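Aldehyde Dehydrogenase (PDB 4O6R) probably oxidises aldehydes to carboxylic acids with NAD(P)+ as cofactor. Local coordinates at residues L160-T163 with S164-M167; V178-P181 with S182-T185. All blocks are in the same frame, centred on the assembly; numbering follows the deposited sequence. Where two conformers were deposited one is given.

Contact 1: L160-T163 with S164-M167; sequences LMFT and SWKM
Phe162 and Trp165, three residues apart on one helix, meet in an offset edge-to-face pair. The edge of Phe162 is directed toward the face of the indole, with the six-membered ring centroids 5.7 Å apart and the planes at 73°; Phe162 CE1 comes to 4.0 Å from Trp165 CE3. With chi1 at -72° in both residues, each ring starts beside its own backbone N, and both swing to the same flank of the helix.

Met161 makes a second contact with the indole. In the conformer modelled here, one of two, its chain bends at the last torsion (chi3 62°), bringing CE over the outer part of one indole face; how closely it approaches is doubtful. In that conformer the sulfur lies obliquely to the five-membered ring, a Met-aromatic contact.

Among the polar contacts, Met161 O receives two good bonds: Trp165 N donates at 3.1 Å, and Ser164 OG sits on a lone pair at 2.7 Å. One residue earlier in the chain, Leu160 O accepts from Thr163 OG1 at 2.7 Å, so two buried hydroxyls are satisfied by the helix itself. The i+4 bonds from Lys166 N to Phe162 O and from Met167 N to Thr163 O continue the ladder, while the Lys166 amine leaves to form a salt bridge with Glu467.

Phe456 adds another edge-to-face partner for Trp165. This is the buried helix 159-172 of a beta-alpha-beta unit, linking strands 138-153 and 176-180 in the nucleotide-binding domain.

Contact 2: V178-P181 with S182-T185; sequences VLKP and SEIT. With AMP (adenosine monophosphate), chain E.
Lys180 and Glu183 reach toward each other across the turn that ends strand 176-180, and their charged ends meet at the ribose of AMP. Lys180 sets out with CG trans to the backbone N (chi1 -169°), then bends at each of its next three torsions, which curls the amine back over the chain. There NZ donates to Pro181 O at 2.8 Å, approaching from above the carbonyl plane.

Glu183 comes from the other segment, its chain folded at chi2, and OE1 lies 3.2 Å from Lys180 NZ in a salt bridge whose hydrogen bond is weak. The ribose hydroxyls complete the cluster: Lys180 NZ donates to AMP O2' at 3.0 Å and more weakly to O3', while AMP O2' makes a long, weak bond to Glu183 OE1 at 3.3 Å. With Gly211 O, five oxygens share the three N-H donors of the amine and probably help keep it charged.

One residue before Glu183, Ser182 OG accepts from Ile184 N at 3.0 Å, an ST turn that shapes the loop carrying Glu183. The strand-end lysine holding both ribose hydroxyls, with the glutamate's weak bond to O2', forms the ribose-binding corner of the AMP site, consistent with the adenosine end of the NAD(P)+ site in this family.

The two contacts lie in series along the chain, their centres about 11 Å apart: helix 159-172, which holds contact 1, is followed, after a short connection, by strand 176-180, whose end opens contact 2. They touch through Leu179, where CD1 packs 3.7 Å from Met167 CG, so the side of the helix turned to the sheet rests on the strand that delivers Lys180. Contact 2 binds AMP itself; contact 1 stands behind the pocket, with the Phe162 side chain about 8 Å from the nucleotide at the nearest atoms. Phe162 also packs against Val154, whose carbonyl oxygen bonds AMP, and so ties the helix to a second part of the same pocket wall.

Contact 1: L160-T163 with S164-M167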
loop_
_atom_site.group_PDB
_atom_site.type_symbol
_atom_site.label_atom_id
_atom_site.label_comp_id
_atom_site.label_asym_id
_atom_site.label_seq_id
_atom_site.Cartn_x
_atom_site.Cartn_y
_atom_site.Cartn_z
ATOM N N LEU A 160 11.187 -15.711 -25.497
ATOM C CA LEU A 160 11.818 -14.409 -25.277
ATOM C C LEU A 160 11.046 -13.632 -24.216
ATOM O O LEU A 160 11.617 -13.147 -23.240
ATOM C CB LEU A 160 11.884 -13.614 -26.578
ATOM C CG LEU A 160 12.515 -12.226 -26.536
ATOM C CD1 LEU A 160 13.947 -12.304 -26.022
ATOM C CD2 LEU A 160 12.467 -11.580 -27.910
ATOM N N MET A 161 9.734 -13.548 -24.367
ATOM C CA MET A 161 8.919 -12.784 -23.417
ATOM C C MET A 161 9.042 -13.345 -22.000
ATOM O O MET A 161 9.092 -12.585 -21.032
ATOM C CB MET A 161 7.465 -12.769 -23.868
ATOM C CG MET A 161 6.697 -11.507 -23.536
ATOM S SD MET A 161 5.084 -11.591 -24.358
ATOM C CE MET A 161 4.410 -13.064 -23.541
ATOM N N PHE A 162 9.105 -14.666 -21.887
ATOM C CA PHE A 162 9.220 -15.299 -20.571
ATOM C C PHE A 162 10.498 -14.949 -19.849
ATOM O O PHE A 162 10.496 -14.954 -18.618
ATOM C CB PHE A 162 9.102 -16.828 -20.646
ATOM C CG PHE A 162 7.716 -17.318 -20.935
ATOM C CD1 PHE A 162 6.619 -16.651 -20.473
ATOM C CD2 PHE A 162 7.534 -18.475 -21.651
ATOM C CE1 PHE A 162 5.346 -17.106 -20.759
ATOM C CE2 PHE A 162 6.284 -18.947 -21.911
ATOM C CZ PHE A 162 5.182 -18.274 -21.463
ATOM N N THR A 163 11.585 -14.649 -20.571
ATOM C CA THR A 163 12.806 -14.183 -19.886
ATOM C C THR A 163 12.507 -12.984 -19.015
ATOM O O THR A 163 12.978 -12.897 -17.874
ATOM C CB THR A 163 13.996 -13.836 -20.826
ATOM O OG1 THR A 163 13.716 -12.691 -21.642
ATOM C CG2 THR A 163 14.344 -15.023 -21.716
ATOM N N SER A 164 11.733 -12.054 -19.557
ATOM C CA SER A 164 11.372 -10.838 -18.843
ATOM C C SER A 164 10.332 -11.097 -17.757
ATOM O O SER A 164 10.463 -10.586 -16.643
ATOM C CB SER A 164 10.892 -9.762 -19.805
ATOM O OG SER A 164 9.608 -10.059 -20.356
ATOM N N TRP A 165 9.311 -11.891 -18.044
ATOM C CA TRP A 165 8.270 -12.138 -17.027
ATOM C C TRP A 165 8.831 -12.806 -15.761
ATOM O O TRP A 165 8.435 -12.499 -14.646
ATOM C CB TRP A 165 7.174 -13.022 -17.595
ATOM C CG TRP A 165 6.289 -12.379 -18.598
ATOM C CD1 TRP A 165 6.524 -11.251 -19.342
ATOM C CD2 TRP A 165 5.010 -12.857 -18.998
ATOM N NE1 TRP A 165 5.452 -10.998 -20.180
ATOM C CE2 TRP A 165 4.515 -11.975 -19.986
ATOM C CE3 TRP A 165 4.200 -13.923 -18.568
ATOM C CZ2 TRP A 165 3.234 -12.124 -20.551
ATOM C CZ3 TRP A 165 2.930 -14.087 -19.155
ATOM C CH2 TRP A 165 2.472 -13.191 -20.131
ATOM N N LYS A 166 9.744 -13.741 -15.976
ATOM C CA LYS A 166 10.414 -14.460 -14.905
ATOM C C LYS A 166 11.514 -13.671 -14.210
ATOM O O LYS A 166 11.507 -13.493 -12.977
ATOM C CB LYS A 166 11.048 -15.706 -15.482
ATOM C CG LYS A 166 10.054 -16.720 -15.962
ATOM C CD LYS A 166 9.346 -17.353 -14.808
ATOM C CE LYS A 166 7.887 -17.406 -15.113
ATOM N NZ LYS A 166 7.115 -17.805 -13.904
ATOM N N MET A 167 12.469 -13.209 -14.998
ATOM C CA MET A 167 13.667 -12.639 -14.439
ATOM C C MET A 167 13.504 -11.200 -13.993
ATOM O O MET A 167 14.206 -10.775 -13.081
ATOM C CB MET A 167 14.854 -12.779 -15.393
ATOM C CG MET A 167 15.191 -14.241 -15.640
ATOM S SD MET A 167 16.850 -14.491 -16.317
ATOM C CE MET A 167 16.549 -14.131 -18.053
#

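Contact 2: V178-P181 with S182-T185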
loop_
_atom_site.group_PDB
_atom_site.type_symbol
_atom_site.label_atom_id
_atom_site.label_comp_id
_atom_site.label_asym_id
_atom_site.label_seq_id
_atom_site.Cartn_x
_atom_site.Cartn_y
_atom_site.Cartn_z
ATOM N N VAL A 178 18.624 -19.109 -11.554
ATOM C CA VAL A 178 18.978 -20.215 -12.432
ATOM C C VAL A 178 17.717 -20.492 -13.242
ATOM O O VAL A 178 16.687 -20.874 -12.679
ATOM C CB VAL A 178 19.395 -21.464 -11.655
ATOM C CG1 VAL A 178 19.717 -22.588 -12.609
ATOM C CG2 VAL A 178 20.595 -21.130 -10.748
ATOM N N LEU A 179 17.817 -20.258 -14.546
ATOM C CA LEU A 179 16.695 -20.383 -15.422
ATOM C C LEU A 179 16.919 -21.551 -16.403
ATOM O O LEU A 179 17.950 -21.629 -17.079
ATOM C CB LEU A 179 16.412 -19.063 -16.137
ATOM C CG LEU A 179 15.106 -18.993 -16.963
ATOM C CD1 LEU A 179 14.467 -17.605 -16.911
ATOM C CD2 LEU A 179 15.368 -19.331 -18.394
ATOM N N LYS A 180 15.934 -22.429 -16.486
ATOM C CA LYS A 180 15.935 -23.533 -17.451
ATOM C C LYS A 180 14.910 -23.253 -18.552
ATOM O O LYS A 180 13.709 -23.518 -18.377
ATOM C CB LYS A 180 15.651 -24.897 -16.795
ATOM C CG LYS A 180 15.931 -26.054 -17.806
ATOM C CD LYS A 180 14.969 -27.224 -17.773
ATOM C CE LYS A 180 13.786 -27.107 -18.698
ATOM N NZ LYS A 180 14.081 -27.196 -20.149
ATOM N N PRO A 181 15.365 -22.696 -19.685
ATOM C CA PRO A 181 14.411 -22.433 -20.767
ATOM C C PRO A 181 14.121 -23.721 -21.502
ATOM O O PRO A 181 14.825 -24.737 -21.296
ATOM C CB PRO A 181 15.169 -21.448 -21.660
ATOM C CG PRO A 181 16.590 -21.893 -21.536
ATOM C CD PRO A 181 16.745 -22.357 -20.093
ATOM N N SER A 182 13.122 -23.701 -22.364
ATOM C CA SER A 182 12.813 -24.884 -23.137
ATOM C C SER A 182 13.947 -25.218 -24.059
ATOM O O SER A 182 14.481 -24.341 -24.769
ATOM C CB SER A 182 11.581 -24.667 -24.011
ATOM O OG SER A 182 11.378 -25.827 -24.766
ATOM N N GLU A 183 14.302 -26.500 -24.077
ATOM C CA GLU A 183 15.339 -26.991 -24.980
ATOM C C GLU A 183 14.858 -26.998 -26.425
ATOM O O GLU A 183 15.668 -27.095 -27.326
ATOM C CB GLU A 183 15.836 -28.389 -24.558
ATOM C CG GLU A 183 14.870 -29.538 -24.775
ATOM C CD GLU A 183 13.746 -29.649 -23.763
ATOM O OE1 GLU A 183 13.561 -28.780 -22.864
ATOM O OE2 GLU A 183 13.046 -30.678 -23.878
ATOM N N ILE A 184 13.539 -26.887 -26.625
ATOM C CA ILE A 184 12.949 -26.770 -27.970
ATOM C C ILE A 184 13.243 -25.398 -28.591
ATOM O O ILE A 184 13.383 -25.300 -29.823
ATOM C CB ILE A 184 11.399 -26.977 -27.953
ATOM C CG1 ILE A 184 11.003 -28.280 -27.243
ATOM C CG2 ILE A 184 10.833 -26.975 -29.370
ATOM C CD1 ILE A 184 11.803 -29.469 -27.674
ATOM N N THR A 185 13.287 -24.347 -27.760
ATOM C CA THR A 185 13.430 -22.972 -28.241
ATOM C C THR A 185 14.354 -22.175 -27.320
ATOM O O THR A 185 13.905 -21.243 -26.647
ATOM C CB THR A 185 12.064 -22.244 -28.253
ATOM O OG1 THR A 185 11.495 -22.253 -26.926
ATOM C CG2 THR A 185 11.122 -22.896 -29.211
HETATM P P AMP E . 5.821 -29.353 -19.776
HETATM O O1P AMP E . 4.740 -28.707 -18.979
HETATM O O2P AMP E . 6.244 -30.716 -19.185
HETATM O O3P AMP E . 5.547 -29.316 -21.290
HETATM O "O5'" AMP E . 7.191 -28.440 -19.660
HETATM C "C5'" AMP E . 7.379 -27.000 -19.579
HETATM C "C4'" AMP E . 8.843 -26.760 -19.103
HETATM O "O4'" AMP E . 9.114 -27.647 -17.999
HETATM C "C3'" AMP E . 9.973 -27.042 -20.104
HETATM O "O3'" AMP E . 11.099 -26.110 -20.037
HETATM C "C2'" AMP E . 10.370 -28.486 -19.752
HETATM O "O2'" AMP E . 11.677 -28.925 -20.189
HETATM C "C1'" AMP E . 10.209 -28.531 -18.235
HETATM N N9 AMP E . 9.984 -29.891 -17.636
HETATM C C8 AMP E . 9.504 -31.016 -18.247
HETATM N N7 AMP E . 9.477 -32.074 -17.372
HETATM C C5 AMP E . 9.932 -31.643 -16.163
HETATM C C6 AMP E . 10.154 -32.206 -14.797
HETATM N N6 AMP E . 9.891 -33.486 -14.506
HETATM N N1 AMP E . 10.632 -31.422 -13.812
HETATM C C2 AMP E . 10.913 -30.136 -14.066
HETATM N N3 AMP E . 10.752 -29.557 -15.277
HETATM C C4 AMP E . 10.272 -30.217 -16.352
#